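Local coordinates for putative aspartate aminotransferase (Thermus thermophilus, PDB 1IUG), which is a putative pyridoxal 5'-phosphate-dependent aminotransferase of class V, probably moving amino groups between amino acids such as aspartate and 2-oxo acids, at residues A[62-76]-A[202-216]. Sequence-based numbering, arbitrary orientation.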
ATOM      1  N   LEU A  62      -1.832   3.399  -7.603  1.00 25.40           N
ATOM      2  CA  LEU A  62      -0.833   2.354  -7.808  1.00 24.48           C
ATOM      3  C   LEU A  62      -1.339   1.319  -8.811  1.00 22.05           C
ATOM      4  O   LEU A  62      -0.586   0.852  -9.666  1.00 21.76           O
ATOM      5  CB  LEU A  62      -0.494   1.662  -6.483  1.00 24.77           C
ATOM      6  CG  LEU A  62       0.547   0.546  -6.573  1.00 25.41           C
ATOM      7  CD1 LEU A  62       1.902   1.136  -6.925  1.00 28.65           C
ATOM      8  CD2 LEU A  62       0.623  -0.199  -5.260  1.00 28.64           C
ATOM      9  N   ALA A  63      -2.614   0.959  -8.686  1.00 21.60           N
ATOM     10  CA  ALA A  63      -3.243  -0.013  -9.581  1.00 21.46           C
ATOM     11  C   ALA A  63      -3.311   0.527 -11.012  1.00 21.06           C
ATOM     12  O   ALA A  63      -3.169  -0.230 -11.973  1.00 21.87           O
ATOM     13  CB  ALA A  63      -4.648  -0.363  -9.077  1.00 18.74           C
ATOM     14  N   MET A  64      -3.532   1.837 -11.144  1.00 21.16           N
ATOM     15  CA  MET A  64      -3.600   2.486 -12.455  1.00 23.04           C
ATOM     16  C   MET A  64      -2.241   2.426 -13.145  1.00 23.13           C
ATOM     17  O   MET A  64      -2.156   2.111 -14.330  1.00 23.57           O
ATOM     18  CB  MET A  64      -4.040   3.943 -12.316  1.00 23.34           C
ATOM     19  CG  MET A  64      -5.493   4.131 -11.945  1.00 25.31           C
ATOM     20  SD  MET A  64      -5.832   5.846 -11.495  1.00 29.53           S
ATOM     21  CE  MET A  64      -5.845   6.664 -13.095  1.00 25.69           C
ATOM     22  N   GLU A  65      -1.186   2.707 -12.384  1.00 23.68           N
ATOM     23  CA  GLU A  65       0.179   2.674 -12.897  1.00 24.03           C
ATOM     24  C   GLU A  65       0.596   1.265 -13.298  1.00 24.33           C
ATOM     25  O   GLU A  65       1.245   1.079 -14.325  1.00 25.15           O
ATOM     26  CB  GLU A  65       1.166   3.216 -11.854  1.00 23.98           C
ATOM     27  CG  GLU A  65       2.626   3.190 -12.322  1.00 24.28           C
ATOM     28  CD  GLU A  65       3.575   3.906 -11.377  1.00 23.71           C
ATOM     29  OE1 GLU A  65       3.129   4.798 -10.629  1.00 25.48           O
ATOM     30  OE2 GLU A  65       4.777   3.586 -11.394  1.00 24.94           O
ATOM     31  N   ALA A  66       0.227   0.278 -12.483  1.00 23.00           N
ATOM     32  CA  ALA A  66       0.573  -1.113 -12.760  1.00 23.58           C
ATOM     33  C   ALA A  66      -0.109  -1.615 -14.028  1.00 24.64           C
ATOM     34  O   ALA A  66       0.470  -2.399 -14.782  1.00 25.18           O
ATOM     35  CB  ALA A  66       0.202  -1.992 -11.585  1.00 23.87           C
ATOM     36  N   LEU A  67      -1.347  -1.175 -14.239  1.00 25.47           N
ATOM     37  CA  LEU A  67      -2.120  -1.560 -15.414  1.00 25.46           C
ATOM     38  C   LEU A  67      -1.416  -1.057 -16.669  1.00 26.15           C
ATOM     39  O   LEU A  67      -1.178  -1.824 -17.602  1.00 26.30           O
ATOM     40  CB  LEU A  67      -3.533  -0.969 -15.332  1.00 22.68           C
ATOM     41  CG  LEU A  67      -4.575  -1.268 -16.424  1.00 24.92           C
ATOM     42  CD1 LEU A  67      -5.957  -1.019 -15.854  1.00 23.86           C
ATOM     43  CD2 LEU A  67      -4.363  -0.413 -17.680  1.00 22.97           C
ATOM     44  N   VAL A  68      -1.081   0.233 -16.669  1.00 27.37           N
ATOM     45  CA  VAL A  68      -0.420   0.883 -17.799  1.00 29.26           C
ATOM     46  C   VAL A  68       0.961   0.304 -18.108  1.00 29.43           C
ATOM     47  O   VAL A  68       1.258  -0.021 -19.259  1.00 28.22           O
ATOM     48  CB  VAL A  68      -0.311   2.414 -17.563  1.00 29.63           C
ATOM     49  CG1 VAL A  68       0.490   3.083 -18.680  1.00 29.95           C
ATOM     50  CG2 VAL A  68      -1.700   3.025 -17.478  1.00 27.57           C
ATOM     51  N   LYS A  69       1.784   0.170 -17.069  1.00 29.17           N
ATOM     52  CA  LYS A  69       3.145  -0.363 -17.179  1.00 29.41           C
ATOM     53  C   LYS A  69       3.207  -1.795 -17.708  1.00 28.71           C
ATOM     54  O   LYS A  69       4.091  -2.139 -18.487  1.00 27.98           O
ATOM     55  CB  LYS A  69       3.827  -0.375 -15.804  1.00 32.20           C
ATOM     56  CG  LYS A  69       4.299   0.957 -15.242  1.00 34.42           C
ATOM     57  CD  LYS A  69       5.311   1.614 -16.139  1.00 38.15           C
ATOM     58  CE  LYS A  69       5.814   2.934 -15.574  1.00 42.26           C
ATOM     59  NZ  LYS A  69       5.212   3.284 -14.262  1.00 45.12           N
ATOM     60  N   ASN A  70       2.295  -2.638 -17.241  1.00 26.77           N
ATOM     61  CA  ASN A  70       2.294  -4.039 -17.628  1.00 27.56           C
ATOM     62  C   ASN A  70       1.569  -4.432 -18.908  1.00 27.93           C
ATOM     63  O   ASN A  70       1.587  -5.602 -19.285  1.00 26.54           O
ATOM     64  CB  ASN A  70       1.803  -4.895 -16.457  1.00 27.23           C
ATOM     65  CG  ASN A  70       2.785  -4.919 -15.302  1.00 26.69           C
ATOM     66  OD1 ASN A  70       3.532  -5.879 -15.133  1.00 25.99           O
ATOM     67  ND2 ASN A  70       2.792  -3.859 -14.504  1.00 27.22           N
ATOM     68  N   LEU A  71       0.930  -3.470 -19.567  1.00 29.11           N
ATOM     69  CA  LEU A  71       0.210  -3.752 -20.809  1.00 31.66           C
ATOM     70  C   LEU A  71       0.744  -2.968 -21.996  1.00 32.19           C
ATOM     71  O   LEU A  71       0.433  -3.283 -23.140  1.00 33.35           O
ATOM     72  CB  LEU A  71      -1.284  -3.474 -20.647  1.00 31.50           C
ATOM     73  CG  LEU A  71      -2.050  -4.497 -19.809  1.00 32.77           C
ATOM     74  CD1 LEU A  71      -3.475  -4.030 -19.625  1.00 32.79           C
ATOM     75  CD2 LEU A  71      -1.999  -5.864 -20.472  1.00 32.67           C
ATOM     76  N   PHE A  72       1.543  -1.944 -21.718  1.00 33.41           N
ATOM     77  CA  PHE A  72       2.112  -1.112 -22.765  1.00 33.98           C
ATOM     78  C   PHE A  72       3.618  -0.947 -22.571  1.00 36.43           C
ATOM     79  O   PHE A  72       4.090  -0.669 -21.463  1.00 36.77           O
ATOM     80  CB  PHE A  72       1.428   0.261 -22.785  1.00 33.75           C
ATOM     81  CG  PHE A  72      -0.057   0.198 -23.018  1.00 34.50           C
ATOM     82  CD1 PHE A  72      -0.947   0.301 -21.949  1.00 34.50           C
ATOM     83  CD2 PHE A  72      -0.568   0.016 -24.300  1.00 33.69           C
ATOM     84  CE1 PHE A  72      -2.327   0.221 -22.154  1.00 35.02           C
ATOM     85  CE2 PHE A  72      -1.942  -0.065 -24.518  1.00 32.71           C
ATOM     86  CZ  PHE A  72      -2.825   0.037 -23.442  1.00 34.90           C
ATOM     87  N   ALA A  73       4.369  -1.174 -23.646  1.00 36.47           N
ATOM     88  CA  ALA A  73       5.820  -1.038 -23.614  1.00 37.36           C
ATOM     89  C   ALA A  73       6.188   0.383 -24.036  1.00 37.55           C
ATOM     90  O   ALA A  73       5.393   1.066 -24.690  1.00 37.21           O
ATOM     91  CB  ALA A  73       6.466  -2.060 -24.544  1.00 38.45           C
ATOM     92  N   PRO A  74       7.385   0.858 -23.644  1.00 37.91           N
ATOM     93  CA  PRO A  74       7.843   2.209 -23.991  1.00 38.70           C
ATOM     94  C   PRO A  74       7.820   2.464 -25.497  1.00 38.29           C
ATOM     95  O   PRO A  74       8.215   1.606 -26.284  1.00 37.94           O
ATOM     96  CB  PRO A  74       9.272   2.228 -23.450  1.00 39.20           C
ATOM     97  CG  PRO A  74       9.191   1.326 -22.270  1.00 38.11           C
ATOM     98  CD  PRO A  74       8.389   0.171 -22.812  1.00 38.28           C
ATOM     99  N   GLY A  75       7.336   3.641 -25.883  1.00 38.30           N
ATOM    100  CA  GLY A  75       7.265   3.990 -27.291  1.00 40.53           C
ATOM    101  C   GLY A  75       5.922   3.741 -27.957  1.00 41.08           C
ATOM    102  O   GLY A  75       5.665   4.274 -29.038  1.00 42.01           O
ATOM    103  N   GLU A  76       5.060   2.947 -27.323  1.00 41.67           N
ATOM    104  CA  GLU A  76       3.743   2.645 -27.886  1.00 40.91           C
ATOM    105  C   GLU A  76       2.769   3.824 -27.883  1.00 40.92           C
ATOM    106  O   GLU A  76       2.792   4.672 -26.990  1.00 40.95           O
ATOM    107  CB  GLU A  76       3.115   1.432 -27.196  1.00 40.83           C
ATOM    108  CG  GLU A  76       3.874   0.132 -27.410  1.00 42.82           C
ATOM    109  CD  GLU A  76       3.022  -1.093 -27.130  1.00 44.74           C
ATOM    110  OE1 GLU A  76       3.409  -1.928 -26.285  1.00 44.79           O
ATOM    111  OE2 GLU A  76       1.961  -1.228 -27.771  1.00 47.85           O
ATOM    112  N   ALA A 202      -6.202  -9.758 -22.114  1.00 34.64           N
ATOM    113  CA  ALA A 202      -5.094  -9.012 -21.519  1.00 34.44           C
ATOM    114  C   ALA A 202      -3.998  -9.899 -20.924  1.00 34.49           C
ATOM    115  O   ALA A 202      -2.820  -9.545 -20.964  1.00 33.05           O
ATOM    116  CB  ALA A 202      -5.622  -8.045 -20.463  1.00 33.98           C
ATOM    117  N   LEU A 203      -4.390 -11.049 -20.384  1.00 35.34           N
ATOM    118  CA  LEU A 203      -3.442 -11.982 -19.780  1.00 36.32           C
ATOM    119  C   LEU A 203      -2.402 -12.499 -20.773  1.00 38.65           C
ATOM    120  O   LEU A 203      -1.239 -12.691 -20.415  1.00 39.41           O
ATOM    121  CB  LEU A 203      -4.185 -13.152 -19.123  1.00 34.60           C
ATOM    122  CG  LEU A 203      -5.001 -12.833 -17.863  1.00 35.32           C
ATOM    123  CD1 LEU A 203      -5.869 -14.022 -17.475  1.00 33.96           C
ATOM    124  CD2 LEU A 203      -4.072 -12.454 -16.717  1.00 34.74           C
ATOM    125  N   GLU A 204      -2.816 -12.697 -22.022  1.00 40.70           N
ATOM    126  CA  GLU A 204      -1.920 -13.188 -23.072  1.00 42.51           C
ATOM    127  C   GLU A 204      -1.038 -12.073 -23.628  1.00 41.94           C
ATOM    128  O   GLU A 204      -0.003 -12.335 -24.233  1.00 42.05           O
ATOM    129  CB  GLU A 204      -2.734 -13.790 -24.218  1.00 46.12           C
ATOM    130  CG  GLU A 204      -3.657 -14.923 -23.807  1.00 51.26           C
ATOM    131  CD  GLU A 204      -4.547 -15.393 -24.945  1.00 54.68           C
ATOM    132  OE1 GLU A 204      -4.378 -16.550 -25.392  1.00 57.25           O
ATOM    133  OE2 GLU A 204      -5.415 -14.609 -25.388  1.00 55.16           O
ATOM    134  N   ARG A 205      -1.465 -10.833 -23.412  1.00 42.66           N
ATOM    135  CA  ARG A 205      -0.769  -9.640 -23.894  1.00 43.49           C
ATOM    136  C   ARG A 205       0.159  -9.022 -22.839  1.00 41.78           C
ATOM    137  O   ARG A 205       0.755  -7.972 -23.073  1.00 40.07           O
ATOM    138  CB  ARG A 205      -1.814  -8.592 -24.296  1.00 47.55           C
ATOM    139  CG  ARG A 205      -2.797  -9.029 -25.377  1.00 51.74           C
ATOM    140  CD  ARG A 205      -2.096  -9.368 -26.678  1.00 57.49           C
ATOM    141  NE  ARG A 205      -1.600  -8.150 -27.317  1.00 61.84           N
ATOM    142  CZ  ARG A 205      -2.362  -7.288 -27.988  1.00 62.58           C
ATOM    143  NH1 ARG A 205      -3.664  -7.506 -28.126  1.00 63.14           N
ATOM    144  NH2 ARG A 205      -1.829  -6.176 -28.476  1.00 63.52           N
ATOM    145  N   LEU A 206       0.297  -9.685 -21.694  1.00 40.49           N
ATOM    146  CA  LEU A 206       1.115  -9.173 -20.595  1.00 40.31           C
ATOM    147  C   LEU A 206       2.574  -8.810 -20.916  1.00 39.84           C
ATOM    148  O   LEU A 206       3.343  -9.639 -21.403  1.00 39.51           O
ATOM    149  CB  LEU A 206       1.062 -10.141 -19.412  1.00 39.07           C
ATOM    150  CG  LEU A 206       1.260  -9.513 -18.033  1.00 40.48           C
ATOM    151  CD1 LEU A 206       0.146  -8.511 -17.762  1.00 40.02           C
ATOM    152  CD2 LEU A 206       1.274 -10.592 -16.964  1.00 39.84           C
ATOM    153  N   LYS A 207       2.929  -7.555 -20.638  1.00 39.54           N
ATOM    154  CA  LYS A 207       4.278  -7.023 -20.852  1.00 40.44           C
ATOM    155  C   LYS A 207       4.863  -6.704 -19.467  1.00 39.91           C
ATOM    156  O   LYS A 207       4.978  -5.535 -19.094  1.00 36.92           O
ATOM    157  CB  LYS A 207       4.227  -5.711 -21.650  1.00 44.03           C
ATOM    158  CG  LYS A 207       3.705  -5.756 -23.086  1.00 46.88           C
ATOM    159  CD  LYS A 207       4.534  -6.655 -23.984  1.00 50.76           C
ATOM    160  CE  LYS A 207       4.009  -6.665 -25.423  1.00 53.54           C
ATOM    161  NZ  LYS A 207       2.813  -5.797 -25.653  1.00 53.64           N
ATOM    162  N   PRO A 208       5.270  -7.736 -18.702  1.00 40.48           N
ATOM    163  CA  PRO A 208       5.839  -7.573 -17.357  1.00 41.26           C
ATOM    164  C   PRO A 208       6.936  -6.515 -17.281  1.00 41.51           C
ATOM    165  O   PRO A 208       7.921  -6.576 -18.022  1.00 41.70           O
ATOM    166  CB  PRO A 208       6.398  -8.963 -17.054  1.00 41.76           C
ATOM    167  CG  PRO A 208       5.482  -9.861 -17.819  1.00 43.68           C
ATOM    168  CD  PRO A 208       5.367  -9.141 -19.132  1.00 40.78           C
ATOM    169  N   ARG A 209       6.773  -5.559 -16.372  1.00 42.04           N
ATOM    170  CA  ARG A 209       7.757  -4.499 -16.223  1.00 41.94           C
ATOM    171  C   ARG A 209       7.632  -3.723 -14.900  1.00 40.86           C
ATOM    172  O   ARG A 209       6.536  -3.580 -14.348  1.00 41.53           O
ATOM    173  CB  ARG A 209       7.787  -3.680 -17.538  1.00 44.21           C
ATOM    174  CG  ARG A 209       8.294  -2.250 -17.612  1.00 46.43           C
ATOM    175  CD  ARG A 209       7.510  -1.256 -16.805  1.00 49.77           C
ATOM    176  NE  ARG A 209       7.481   0.038 -17.497  1.00 51.79           N
ATOM    177  CZ  ARG A 209       6.935   0.247 -18.695  1.00 49.61           C
ATOM    178  NH1 ARG A 209       6.368  -0.747 -19.360  1.00 50.52           N
ATOM    179  NH2 ARG A 209       6.931   1.464 -19.217  1.00 49.29           N
ATOM    180  N   GLY A 210       8.782  -3.342 -14.342  1.00 38.01           N
ATOM    181  CA  GLY A 210       8.826  -2.644 -13.064  1.00 33.15           C
ATOM    182  C   GLY A 210       9.305  -3.636 -12.008  1.00 31.79           C
ATOM    183  O   GLY A 210       9.764  -4.722 -12.360  1.00 30.66           O
ATOM    184  N   TYR A 211       9.255  -3.275 -10.726  1.00 30.65           N
ATOM    185  CA  TYR A 211       9.674  -4.220  -9.686  1.00 29.62           C
ATOM    186  C   TYR A 211       8.550  -4.565  -8.704  1.00 26.99           C
ATOM    187  O   TYR A 211       8.017  -5.670  -8.739  1.00 24.72           O
ATOM    188  CB  TYR A 211      10.922  -3.744  -8.926  1.00 27.97           C
ATOM    189  CG  TYR A 211      11.528  -4.861  -8.103  1.00 27.97           C
ATOM    190  CD1 TYR A 211      12.319  -5.841  -8.707  1.00 28.57           C
ATOM    191  CD2 TYR A 211      11.241  -4.992  -6.745  1.00 27.17           C
ATOM    192  CE1 TYR A 211      12.800  -6.925  -7.983  1.00 27.95           C
ATOM    193  CE2 TYR A 211      11.714  -6.076  -6.012  1.00 27.68           C
ATOM    194  CZ  TYR A 211      12.490  -7.039  -6.641  1.00 28.58           C
ATOM    195  OH  TYR A 211      12.924  -8.137  -5.934  1.00 28.83           O
ATOM    196  N   TYR A 212       8.200  -3.625  -7.831  1.00 27.07           N
ATOM    197  CA  TYR A 212       7.133  -3.837  -6.854  1.00 26.56           C
ATOM    198  C   TYR A 212       5.808  -4.103  -7.553  1.00 27.12           C
ATOM    199  O   TYR A 212       5.007  -4.905  -7.074  1.00 26.94           O
ATOM    200  CB  TYR A 212       6.978  -2.614  -5.948  1.00 26.07           C
ATOM    201  CG  TYR A 212       5.903  -2.738  -4.881  1.00 26.41           C
ATOM    202  CD1 TYR A 212       6.186  -3.308  -3.637  1.00 26.19           C
ATOM    203  CD2 TYR A 212       4.615  -2.238  -5.097  1.00 24.70           C
ATOM    204  CE1 TYR A 212       5.215  -3.371  -2.627  1.00 25.23           C
ATOM    205  CE2 TYR A 212       3.636  -2.297  -4.099  1.00 23.30           C
ATOM    206  CZ  TYR A 212       3.945  -2.864  -2.865  1.00 25.90           C
ATOM    207  OH  TYR A 212       2.997  -2.904  -1.868  1.00 25.47           O
ATOM    208  N   LEU A 213       5.597  -3.449  -8.695  1.00 25.76           N
ATOM    209  CA  LEU A 213       4.354  -3.609  -9.436  1.00 26.22           C
ATOM    210  C   LEU A 213       4.410  -4.483 -10.699  1.00 26.46           C
ATOM    211  O   LEU A 213       3.619  -4.321 -11.633  1.00 26.25           O
ATOM    212  CB  LEU A 213       3.707  -2.237  -9.685  1.00 27.04           C
ATOM    213  CG  LEU A 213       4.028  -1.292 -10.844  1.00 31.27           C
ATOM    214  CD1 LEU A 213       3.732   0.135 -10.379  1.00 27.78           C
ATOM    215  CD2 LEU A 213       5.463  -1.415 -11.309  1.00 31.12           C
ATOM    216  N   ASP A 214       5.349  -5.423 -10.708  1.00 26.45           N
ATOM    217  CA  ASP A 214       5.505  -6.385 -11.799  1.00 27.42           C
ATOM    218  C   ASP A 214       4.317  -7.346 -11.616  1.00 26.81           C
ATOM    219  O   ASP A 214       4.250  -8.079 -10.629  1.00 25.62           O
ATOM    220  CB  ASP A 214       6.838  -7.132 -11.614  1.00 29.36           C
ATOM    221  CG  ASP A 214       7.096  -8.205 -12.674  1.00 31.90           C
ATOM    222  OD1 ASP A 214       6.159  -8.894 -13.129  1.00 31.98           O
ATOM    223  OD2 ASP A 214       8.277  -8.390 -13.024  1.00 34.79           O
ATOM    224  N   LEU A 215       3.374  -7.319 -12.551  1.00 26.95           N
ATOM    225  CA  LEU A 215       2.194  -8.173 -12.465  1.00 28.27           C
ATOM    226  C   LEU A 215       2.448  -9.649 -12.754  1.00 28.67           C
ATOM    227  O   LEU A 215       1.686 -10.506 -12.304  1.00 29.45           O
ATOM    228  CB  LEU A 215       1.066  -7.618 -13.340  1.00 27.96           C
ATOM    229  CG  LEU A 215       0.091  -6.638 -12.660  1.00 31.02           C
ATOM    230  CD1 LEU A 215       0.782  -5.760 -11.632  1.00 31.96           C
ATOM    231  CD2 LEU A 215      -0.621  -5.801 -13.702  1.00 29.47           C
ATOM    232  N   ALA A 216       3.534  -9.949 -13.465  1.00 30.31           N
ATOM    233  CA  ALA A 216       3.884 -11.333 -13.778  1.00 29.58           C
ATOM    234  C   ALA A 216       4.162 -12.139 -12.515  1.00 29.16           C
ATOM    235  O   ALA A 216       3.629 -13.243 -12.365  1.00 28.01           O
ATOM    236  CB  ALA A 216       5.076 -11.400 -14.718  1.00 31.59           C
TER
HETATM  237  O   HOH W   1       0.318  -5.740 -24.224  1.00 43.51           O
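In the large, seven-stranded-sheet domain of this fold type I aminotransferase, helix 60-71 is fastened along one side to the loop that joins helix 200-204 to helix 215-222, with Asn-70 meeting Lys-207, Leu-213 and Leu-215. Asn-70 O accepts from Lys-207 N at 2.7 Å. With CG anti to the carbonyl carbon (chi1 -69°), the amide swings back along its own helix: Asn-70 ND2 gives one bond to a lone pair of Ala-66 O and another, 3.0 Å, to Leu-213 O. Asn-70 OD1 takes Leu-215 N at 3.0 Å from well above the amide plane, in a nearly straight N-H...O line (165°), plus a weak bond from Arg-209 N. An alanine here is likely to leave Leu-213 O and Leu-215 N without these mates, and the turn before helix 215-222 less firmly held.

Next to Asn-70, Leu-215 CD1 packs on Ala-66 CB at 3.8 Å, while Leu-213 lays CG over Ala-66 and its CD1 touches Leu-62 CD1 and the Glu-65 side chain. Arg-209 and Lys-69 cross at about a right angle, their closest approach too tight to be trusted in detail; Arg-209 NH1 donates to Phe-72 O at 3.1 Å, in that carbonyl's plane. Lys-69 NZ turns instead to Glu-65 OE2 (2.9 Å) and to Glu-96. Further along, a water lies between Leu-71 O and Arg-205 O and accepts from Lys-207 NZ, which also makes a long salt bridge with Glu-76.

The Leu-62 end borders the dimer interface: Leu-62 CD2 meets the Tyr-212 ring at its edge, and Tyr-212 N bonds Glu-65 of the second subunit. The asparagine amide thus joins helix 60-71 to the turn leading into helix 215-222, within the α/β large domain of fold type I, class V aminotransferases.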